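Local coordinates for nucleoplasmin-like protein (PDB 1NLQ), which binds core histones and works in the ATP-facilitated assembly of regularly spaced nucleosomal arrays, its N-terminal core forming a pentameric ring, at residues L11-D21 / E83-I91; A43-E52 / P63-E71. All blocks are in the same frame, centred on the assembly; numbering follows the deposited sequence.

Interaction 1. Residues L11-D21 / E83-I91. With MG (magnesium ion), chain G.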
loop_
_atom_site.group_PDB
_atom_site.type_symbol
_atom_site.label_atom_id
_atom_site.label_comp_id
_atom_site.label_asym_id
_atom_site.label_seq_id
_atom_site.Cartn_x
_atom_site.Cartn_y
_atom_site.Cartn_z
ATOM N N LEU A 11 -7.469 -19.908 -3.533
ATOM C CA LEU A 11 -6.916 -21.036 -2.795
ATOM C C LEU A 11 -7.863 -21.384 -1.645
ATOM O O LEU A 11 -8.418 -20.489 -0.995
ATOM C CB LEU A 11 -5.540 -20.688 -2.217
ATOM C CG LEU A 11 -4.400 -20.445 -3.207
ATOM C CD1 LEU A 11 -3.130 -20.064 -2.464
ATOM C CD2 LEU A 11 -4.172 -21.701 -4.024
ATOM N N THR A 12 -8.045 -22.682 -1.413
ATOM C CA THR A 12 -8.899 -23.191 -0.343
ATOM C C THR A 12 -8.245 -24.447 0.228
ATOM O O THR A 12 -7.254 -24.944 -0.313
ATOM C CB THR A 12 -10.310 -23.585 -0.849
ATOM O OG1 THR A 12 -10.185 -24.599 -1.855
ATOM C CG2 THR A 12 -11.059 -22.373 -1.413
ATOM N N ALA A 13 -8.796 -24.969 1.316
ATOM C CA ALA A 13 -8.239 -26.176 1.921
ATOM C C ALA A 13 -8.311 -27.325 0.919
ATOM O O ALA A 13 -7.378 -28.116 0.788
ATOM C CB ALA A 13 -9.017 -26.548 3.177
ATOM N N GLU A 14 -9.423 -27.404 0.207
ATOM C CA GLU A 14 -9.638 -28.467 -0.761
ATOM C C GLU A 14 -8.801 -28.305 -2.022
ATOM O O GLU A 14 -8.383 -29.292 -2.627
ATOM C CB GLU A 14 -11.124 -28.544 -1.117
ATOM C CG GLU A 14 -12.023 -28.895 0.068
ATOM C CD GLU A 14 -12.385 -27.699 0.943
ATOM O OE1 GLU A 14 -11.658 -26.676 0.936
ATOM O OE2 GLU A 14 -13.405 -27.790 1.662
ATOM N N SER A 15 -8.565 -27.058 -2.414
ATOM C CA SER A 15 -7.761 -26.748 -3.596
ATOM C C SER A 15 -6.728 -25.725 -3.120
ATOM O O SER A 15 -6.839 -24.527 -3.410
ATOM C CB SER A 15 -8.648 -26.151 -4.689
ATOM O OG SER A 15 -7.927 -25.956 -5.894
ATOM N N ASP A 16 -5.723 -26.223 -2.398
ATOM C CA ASP A 16 -4.684 -25.403 -1.778
ATOM C C ASP A 16 -3.488 -24.960 -2.597
ATOM O O ASP A 16 -2.593 -24.314 -2.056
ATOM C CB ASP A 16 -4.154 -26.104 -0.512
ATOM C CG ASP A 16 -3.308 -27.343 -0.822
ATOM O OD1 ASP A 16 -2.625 -27.367 -1.870
ATOM O OD2 ASP A 16 -3.301 -28.286 0.001
ATOM N N SER A 17 -3.454 -25.281 -3.886
ATOM C CA SER A 17 -2.300 -24.907 -4.693
ATOM C C SER A 17 -2.645 -24.401 -6.086
ATOM O O SER A 17 -3.617 -24.844 -6.698
ATOM C CB SER A 17 -1.355 -26.110 -4.804
ATOM O OG SER A 17 -0.057 -25.716 -5.204
ATOM N N VAL A 18 -1.845 -23.455 -6.568
ATOM C CA VAL A 18 -1.998 -22.880 -7.900
ATOM C C VAL A 18 -0.590 -22.610 -8.414
ATOM O O VAL A 18 0.261 -22.090 -7.686
ATOM C CB VAL A 18 -2.803 -21.559 -7.881
ATOM C CG1 VAL A 18 -2.917 -21.003 -9.288
ATOM C CG2 VAL A 18 -4.195 -21.798 -7.317
ATOM N N THR A 19 -0.334 -23.000 -9.656
ATOM C CA THR A 19 0.971 -22.803 -10.254
ATOM C C THR A 19 0.894 -21.888 -11.463
ATOM O O THR A 19 -0.024 -21.987 -12.279
ATOM C CB THR A 19 1.598 -24.148 -10.702
ATOM O OG1 THR A 19 1.802 -24.993 -9.563
ATOM C CG2 THR A 19 2.931 -23.905 -11.392
ATOM N N TRP A 20 1.856 -20.980 -11.557
ATOM C CA TRP A 20 1.942 -20.064 -12.685
ATOM C C TRP A 20 3.166 -20.515 -13.470
ATOM O O TRP A 20 4.272 -20.579 -12.936
ATOM C CB TRP A 20 2.145 -18.619 -12.219
ATOM C CG TRP A 20 2.304 -17.648 -13.367
ATOM C CD1 TRP A 20 1.337 -17.262 -14.255
ATOM C CD2 TRP A 20 3.497 -16.951 -13.749
ATOM N NE1 TRP A 20 1.854 -16.363 -15.164
ATOM C CE2 TRP A 20 3.177 -16.156 -14.875
ATOM C CE3 TRP A 20 4.805 -16.916 -13.247
ATOM C CZ2 TRP A 20 4.120 -15.337 -15.508
ATOM C CZ3 TRP A 20 5.746 -16.097 -13.879
ATOM C CH2 TRP A 20 5.393 -15.319 -14.999
ATOM N N ASP A 21 2.969 -20.845 -14.734
ATOM C CA ASP A 21 4.090 -21.282 -15.548
ATOM C C ASP A 21 3.780 -21.088 -17.012
ATOM O O ASP A 21 3.891 -22.025 -17.811
ATOM C CB ASP A 21 4.405 -22.746 -15.281
ATOM C CG ASP A 21 5.704 -23.178 -15.917
ATOM O OD1 ASP A 21 6.093 -24.343 -15.713
ATOM O OD2 ASP A 21 6.336 -22.353 -16.618
ATOM N N GLU A 83 10.337 -14.737 -15.383
ATOM C CA GLU A 83 10.663 -15.971 -16.096
ATOM C C GLU A 83 10.920 -17.142 -15.173
ATOM O O GLU A 83 12.027 -17.691 -15.140
ATOM C CB GLU A 83 11.903 -15.751 -16.969
ATOM C CG GLU A 83 11.681 -14.796 -18.115
ATOM C CD GLU A 83 12.928 -14.571 -18.934
ATOM O OE1 GLU A 83 12.813 -13.983 -20.023
ATOM O OE2 GLU A 83 14.021 -14.976 -18.490
ATOM N N SER A 84 9.907 -17.532 -14.411
ATOM C CA SER A 84 10.075 -18.651 -13.507
ATOM C C SER A 84 8.744 -19.297 -13.184
ATOM O O SER A 84 7.688 -18.674 -13.304
ATOM C CB SER A 84 10.798 -18.200 -12.224
ATOM O OG SER A 84 10.177 -17.073 -11.628
ATOM N N LYS A 85 8.798 -20.568 -12.819
ATOM C CA LYS A 85 7.600 -21.299 -12.456
ATOM C C LYS A 85 7.314 -20.956 -11.001
ATOM O O LYS A 85 8.161 -21.174 -10.126
ATOM C CB LYS A 85 7.828 -22.806 -12.599
ATOM C CG LYS A 85 6.596 -23.621 -12.306
ATOM C CD LYS A 85 6.878 -25.099 -12.363
ATOM C CE LYS A 85 5.644 -25.897 -11.968
ATOM N NZ LYS A 85 5.976 -27.313 -11.670
ATOM N N VAL A 86 6.128 -20.420 -10.738
ATOM C CA VAL A 86 5.779 -20.046 -9.375
ATOM C C VAL A 86 4.565 -20.787 -8.843
ATOM O O VAL A 86 3.524 -20.827 -9.485
ATOM C CB VAL A 86 5.499 -18.537 -9.281
ATOM C CG1 VAL A 86 5.126 -18.167 -7.859
ATOM C CG2 VAL A 86 6.713 -17.758 -9.728
ATOM N N THR A 87 4.696 -21.373 -7.658
ATOM C CA THR A 87 3.566 -22.082 -7.077
ATOM C C THR A 87 3.158 -21.456 -5.747
ATOM O O THR A 87 3.997 -21.259 -4.873
ATOM C CB THR A 87 3.897 -23.556 -6.823
ATOM O OG1 THR A 87 4.274 -24.189 -8.055
ATOM C CG2 THR A 87 2.679 -24.263 -6.261
ATOM N N PHE A 88 1.872 -21.137 -5.606
ATOM C CA PHE A 88 1.344 -20.545 -4.376
ATOM C C PHE A 88 0.585 -21.635 -3.646
ATOM O O PHE A 88 -0.225 -22.337 -4.254
ATOM C CB PHE A 88 0.370 -19.400 -4.678
ATOM C CG PHE A 88 0.970 -18.282 -5.468
ATOM C CD1 PHE A 88 0.695 -18.157 -6.822
ATOM C CD2 PHE A 88 1.807 -17.348 -4.862
ATOM C CE1 PHE A 88 1.237 -17.127 -7.567
ATOM C CE2 PHE A 88 2.359 -16.307 -5.595
ATOM C CZ PHE A 88 2.074 -16.193 -6.955
ATOM N N LYS A 89 0.840 -21.791 -2.355
ATOM C CA LYS A 89 0.144 -22.826 -1.607
ATOM C C LYS A 89 -0.395 -22.332 -0.281
ATOM O O LYS A 89 0.281 -21.603 0.433
ATOM C CB LYS A 89 1.058 -24.020 -1.351
ATOM C CG LYS A 89 0.311 -25.157 -0.687
ATOM C CD LYS A 89 1.116 -26.430 -0.599
ATOM C CE LYS A 89 0.291 -27.490 0.118
ATOM N NZ LYS A 89 1.019 -28.763 0.319
ATOM N N LEU A 90 -1.620 -22.740 0.041
ATOM C CA LEU A 90 -2.243 -22.366 1.303
ATOM C C LEU A 90 -1.756 -23.404 2.310
ATOM O O LEU A 90 -2.330 -24.485 2.425
ATOM C CB LEU A 90 -3.764 -22.412 1.167
ATOM C CG LEU A 90 -4.584 -21.892 2.352
ATOM C CD1 LEU A 90 -4.287 -20.413 2.594
ATOM C CD2 LEU A 90 -6.067 -22.082 2.044
ATOM N N ILE A 91 -0.685 -23.074 3.027
ATOM C CA ILE A 91 -0.094 -24.002 3.991
ATOM C C ILE A 91 -0.701 -23.965 5.397
ATOM O O ILE A 91 -0.322 -24.763 6.264
ATOM C CB ILE A 91 1.437 -23.792 4.098
ATOM C CG1 ILE A 91 1.743 -22.382 4.611
ATOM C CG2 ILE A 91 2.090 -24.006 2.738
ATOM C CD1 ILE A 91 3.210 -22.151 4.924
HETATM MG MG MG G . -3.160 -29.035 1.996
HETATM O O HOH W 1 -5.022 -28.137 2.320
HETATM O O HOH W 2 -1.244 -29.959 1.625
HETATM O O HOH W 3 -2.117 -27.325 2.711
HETATM O O HOH W 4 -4.166 -30.793 1.262
HETATM O O HOH W 5 -3.207 -29.987 3.578
#
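Val18 faces Phe88 and Trp20 faces Val86 as hydrogen-bonded antiparallel pairs, the axes of strands 17-20 and 86-91 approaching to 4.6 Å with their directions 164° apart, and Leu90 N carries the ladder on to Asp16 O. On the face bearing Thr19 and Thr87, the two OG1 hydroxyls share a hydrogen bond of 3.0 Å. Each threonine holds OG1 beside its own backbone N, which leaves the methyls to pack: CG2 of Thr87 meets Ser17 OG, while CG2 of Thr19 is pressed tightly against Lys85 CE, 3.4 Å away. Across the other face the indole of Trp20 takes Val86 CG2 at its edge near CE3, and its NE1 bonds to Asn103 in the second sheet. Leu11 CD1 reaches Phe88 CB at 4.2 Å.

At the loop end Asp16 and Lys89 run side by side, pointing the same way, with Lys89 CE 3.5 Å from Asp16 OD1 but NZ too distant for a salt bridge. Asp16 OD2 binds magnesium at 2.1 Å, and five waters complete its six ligands. Three of these waters tie the ion to the protein, two donating to Ala13 O and Leu90 O and one accepting from Lys89 NZ at 2.9 Å. An alanine here in place of Lys89 would probably leave that last water without its ammonium donor and take the aliphatic chain from beside the Asp16 carboxylate. The pairing thus illustrates an edge strand of the nucleoplasmin jelly-roll sandwich joined to its inner neighbour, with a mostly hydrated metal at the strand end.

Interaction 2. Residues A43-E52 / P63-E71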
loop_
_atom_site.group_PDB
_atom_site.type_symbol
_atom_site.label_atom_id
_atom_site.label_comp_id
_atom_site.label_asym_id
_atom_site.label_seq_id
_atom_site.Cartn_x
_atom_site.Cartn_y
_atom_site.Cartn_z
ATOM N N ALA A 43 -13.954 -16.690 5.699
ATOM C CA ALA A 43 -12.855 -17.212 6.507
ATOM C C ALA A 43 -13.192 -17.140 7.993
ATOM O O ALA A 43 -13.617 -16.102 8.494
ATOM C CB ALA A 43 -11.570 -16.443 6.223
ATOM N N LYS A 44 -12.994 -18.255 8.688
ATOM C CA LYS A 44 -13.279 -18.349 10.107
ATOM C C LYS A 44 -12.532 -17.268 10.861
ATOM O O LYS A 44 -11.341 -17.046 10.635
ATOM C CB LYS A 44 -12.861 -19.714 10.659
ATOM C CG LYS A 44 -13.097 -20.889 9.721
ATOM C CD LYS A 44 -11.993 -20.998 8.669
ATOM C CE LYS A 44 -12.427 -20.507 7.303
ATOM N NZ LYS A 44 -11.289 -20.508 6.374
ATOM N N GLU A 45 -13.235 -16.604 11.769
ATOM C CA GLU A 45 -12.630 -15.538 12.549
ATOM C C GLU A 45 -11.476 -16.080 13.401
ATOM O O GLU A 45 -11.574 -17.159 13.989
ATOM C CB GLU A 45 -13.684 -14.872 13.442
ATOM C CG GLU A 45 -13.252 -13.525 13.992
ATOM C CD GLU A 45 -13.465 -12.369 13.018
ATOM O OE1 GLU A 45 -13.813 -12.625 11.848
ATOM O OE2 GLU A 45 -13.285 -11.194 13.421
ATOM N N ASN A 46 -10.378 -15.329 13.443
ATOM C CA ASN A 46 -9.187 -15.686 14.218
ATOM C C ASN A 46 -8.347 -16.853 13.719
ATOM O O ASN A 46 -7.426 -17.283 14.415
ATOM C CB ASN A 46 -9.564 -15.937 15.682
ATOM C CG ASN A 46 -10.244 -14.744 16.305
ATOM O OD1 ASN A 46 -9.811 -13.600 16.105
ATOM N ND2 ASN A 46 -11.309 -14.993 17.068
ATOM N N GLU A 47 -8.654 -17.366 12.532
ATOM C CA GLU A 47 -7.888 -18.463 11.972
ATOM C C GLU A 47 -6.825 -17.939 11.021
ATOM O O GLU A 47 -7.126 -17.260 10.038
ATOM C CB GLU A 47 -8.795 -19.423 11.219
ATOM C CG GLU A 47 -8.044 -20.389 10.345
ATOM C CD GLU A 47 -8.975 -21.192 9.483
ATOM O OE1 GLU A 47 -9.669 -22.060 10.051
ATOM O OE2 GLU A 47 -9.015 -20.947 8.252
ATOM N N PHE A 48 -5.573 -18.261 11.315
ATOM C CA PHE A 48 -4.489 -17.824 10.460
ATOM C C PHE A 48 -4.533 -18.528 9.122
ATOM O O PHE A 48 -4.715 -19.744 9.047
ATOM C CB PHE A 48 -3.137 -18.086 11.123
ATOM C CG PHE A 48 -2.704 -17.004 12.058
ATOM C CD1 PHE A 48 -2.583 -17.248 13.422
ATOM C CD2 PHE A 48 -2.420 -15.729 11.576
ATOM C CE1 PHE A 48 -2.185 -16.239 14.292
ATOM C CE2 PHE A 48 -2.020 -14.706 12.445
ATOM C CZ PHE A 48 -1.902 -14.960 13.801
ATOM N N ASN A 49 -4.378 -17.744 8.065
ATOM C CA ASN A 49 -4.352 -18.260 6.706
ATOM C C ASN A 49 -3.021 -17.801 6.151
ATOM O O ASN A 49 -2.750 -16.606 6.086
ATOM C CB ASN A 49 -5.512 -17.690 5.892
ATOM C CG ASN A 49 -6.772 -18.524 6.024
ATOM O OD1 ASN A 49 -7.098 -19.314 5.138
ATOM N ND2 ASN A 49 -7.473 -18.364 7.136
ATOM N N VAL A 50 -2.189 -18.760 5.763
ATOM C CA VAL A 50 -0.860 -18.456 5.260
ATOM C C VAL A 50 -0.636 -18.993 3.858
ATOM O O VAL A 50 -0.871 -20.171 3.592
ATOM C CB VAL A 50 0.218 -19.052 6.203
ATOM C CG1 VAL A 50 1.615 -18.716 5.700
ATOM C CG2 VAL A 50 0.006 -18.514 7.607
ATOM N N VAL A 51 -0.189 -18.113 2.969
ATOM C CA VAL A 51 0.099 -18.479 1.590
ATOM C C VAL A 51 1.611 -18.495 1.438
ATOM O O VAL A 51 2.289 -17.548 1.815
ATOM C CB VAL A 51 -0.489 -17.462 0.589
ATOM C CG1 VAL A 51 -0.107 -17.843 -0.835
ATOM C CG2 VAL A 51 -1.999 -17.404 0.732
ATOM N N GLU A 52 2.135 -19.584 0.903
ATOM C CA GLU A 52 3.567 -19.715 0.710
ATOM C C GLU A 52 3.857 -19.708 -0.776
ATOM O O GLU A 52 3.136 -20.332 -1.554
ATOM C CB GLU A 52 4.050 -21.029 1.310
ATOM C CG GLU A 52 5.519 -21.299 1.075
ATOM C CD GLU A 52 5.852 -22.759 1.238
ATOM O OE1 GLU A 52 5.820 -23.268 2.377
ATOM O OE2 GLU A 52 6.135 -23.399 0.206
ATOM N N PRO A 63 6.567 -17.806 3.110
ATOM C CA PRO A 63 5.195 -17.284 3.162
ATOM C C PRO A 63 5.183 -15.851 2.610
ATOM O O PRO A 63 6.082 -15.065 2.918
ATOM C CB PRO A 63 4.872 -17.316 4.657
ATOM C CG PRO A 63 5.695 -18.472 5.161
ATOM C CD PRO A 63 7.009 -18.261 4.440
ATOM N N ILE A 64 4.188 -15.513 1.788
ATOM C CA ILE A 64 4.107 -14.159 1.248
ATOM C C ILE A 64 2.868 -13.448 1.753
ATOM O O ILE A 64 2.640 -12.272 1.460
ATOM C CB ILE A 64 4.120 -14.127 -0.298
ATOM C CG1 ILE A 64 2.997 -14.993 -0.874
ATOM C CG2 ILE A 64 5.491 -14.540 -0.800
ATOM C CD1 ILE A 64 2.864 -14.820 -2.385
ATOM N N ALA A 65 2.073 -14.170 2.529
ATOM C CA ALA A 65 0.861 -13.615 3.107
ATOM C C ALA A 65 0.476 -14.342 4.394
ATOM O O ALA A 65 0.501 -15.567 4.455
ATOM C CB ALA A 65 -0.294 -13.707 2.094
ATOM N N VAL A 66 0.157 -13.573 5.425
ATOM C CA VAL A 66 -0.312 -14.112 6.697
ATOM C C VAL A 66 -1.557 -13.274 6.943
ATOM O O VAL A 66 -1.458 -12.070 7.181
ATOM C CB VAL A 66 0.691 -13.888 7.848
ATOM C CG1 VAL A 66 0.060 -14.337 9.181
ATOM C CG2 VAL A 66 1.956 -14.683 7.592
ATOM N N LEU A 67 -2.725 -13.905 6.854
ATOM C CA LEU A 67 -3.996 -13.215 7.032
ATOM C C LEU A 67 -4.803 -13.844 8.164
ATOM O O LEU A 67 -4.604 -15.006 8.517
ATOM C CB LEU A 67 -4.815 -13.293 5.741
ATOM C CG LEU A 67 -4.121 -12.871 4.439
ATOM C CD1 LEU A 67 -4.967 -13.290 3.254
ATOM C CD2 LEU A 67 -3.880 -11.372 4.435
ATOM N N LYS A 68 -5.710 -13.063 8.739
ATOM C CA LYS A 68 -6.563 -13.561 9.812
ATOM C C LYS A 68 -7.759 -12.641 10.001
ATOM O O LYS A 68 -7.599 -11.450 10.253
ATOM C CB LYS A 68 -5.774 -13.675 11.123
ATOM C CG LYS A 68 -6.598 -14.294 12.264
ATOM C CD LYS A 68 -5.761 -14.674 13.484
ATOM C CE LYS A 68 -5.156 -13.471 14.175
ATOM N NZ LYS A 68 -4.630 -13.838 15.531
ATOM N N ALA A 69 -8.956 -13.201 9.854
ATOM C CA ALA A 69 -10.186 -12.434 10.024
ATOM C C ALA A 69 -10.166 -11.780 11.402
ATOM O O ALA A 69 -9.959 -12.451 12.412
ATOM C CB ALA A 69 -11.395 -13.359 9.894
ATOM N N GLY A 70 -10.379 -10.469 11.439
ATOM C CA GLY A 70 -10.358 -9.753 12.702
ATOM C C GLY A 70 -9.071 -8.972 12.904
ATOM O O GLY A 70 -9.019 -8.043 13.718
ATOM N N GLU A 71 -8.026 -9.331 12.162
ATOM C CA GLU A 71 -6.744 -8.647 12.278
ATOM C C GLU A 71 -6.186 -8.148 10.941
ATOM O O GLU A 71 -5.900 -6.960 10.770
ATOM C CB GLU A 71 -5.682 -9.554 12.920
ATOM C CG GLU A 71 -4.298 -8.889 12.942
ATOM C CD GLU A 71 -3.138 -9.876 12.976
ATOM O OE1 GLU A 71 -2.730 -10.289 14.080
ATOM O OE2 GLU A 71 -2.635 -10.242 11.886
HETATM O O HOH W 6 -9.463 -16.018 9.328
#
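Asn49 and Leu67 exchange two backbone hydrogen bonds near the open end of an antiparallel hairpin, strands 48-55 and 60-68, whose short axes here run 161° apart. Val51 N bonds to Ala65 O, but Val51 O receives Ile64 N at 2.8 Å and only a weak bond from Ala65 N: Ile64 and Ala65 together face Val51, a classic beta bulge. Beyond the ladder, Asn46 N, within a type II turn from Lys44 to Glu47, donates to Ala69 O.

Apolar contacts line both faces. Val50 CG1 lies alongside the Pro63 ring, 3.7 Å from its CB, and Val51 meets Ala65 through their CB atoms. Phe48 touches Val66 CG1 with CD2 and offers one ring face to Lys68, a CH-pi contact in which CD sits 3.7 Å from the ring centroid and 5° off the normal. A bend in the lysine chain (chi3 66°) carries CE across the face toward the rim and NZ past it, 3.4 Å from Phe48 CZ. Lys68 and Glu45 are both inferred to take part in the contact between pentamers, in line with the decamer of two rings set head to head.

Polar groups fix the turn. Glu47 OE2 accepts from Lys44 NZ in a 3.0 Å salt bridge, uses its anti lone pair for Asn49 ND2, and also takes Ser94 N; Lys44 NZ donates to Gly95 O as well, and Asn49 OD1 is taken by Gly95 N. Between neighbouring subunits, Glu71 forms a salt bridge with Arg73 of a second subunit, whose Gln36 also donates to Ile64 O. One water bridges turn and strand: it accepts from Ala69 N at 2.9 Å and donates to Lys44 O and to Glu47 O, the latter at 2.7 Å.

Overall arrangement
From the N terminus, strand 4-11 belongs to one sheet of the sandwich; the chain then turns through the magnesium-bearing loop into strand 17-20 of the other. Interaction 1 closes the long loop that opens there and ends only when strand 86-92 returns. Within that loop lie strand 31-39, the hairpin of interaction 2 and strand 74-82, so the short hairpin loop sits wholly inside the long one and the two do not cross. Strand 86-92 also borders strand 48-55, where Lys89 O with Glu52 N and Ile91 N with Val50 O are probable hydrogen bonds. The contacts thus join the sheet from 17-20, through 86-92 and 48-55, to 60-68.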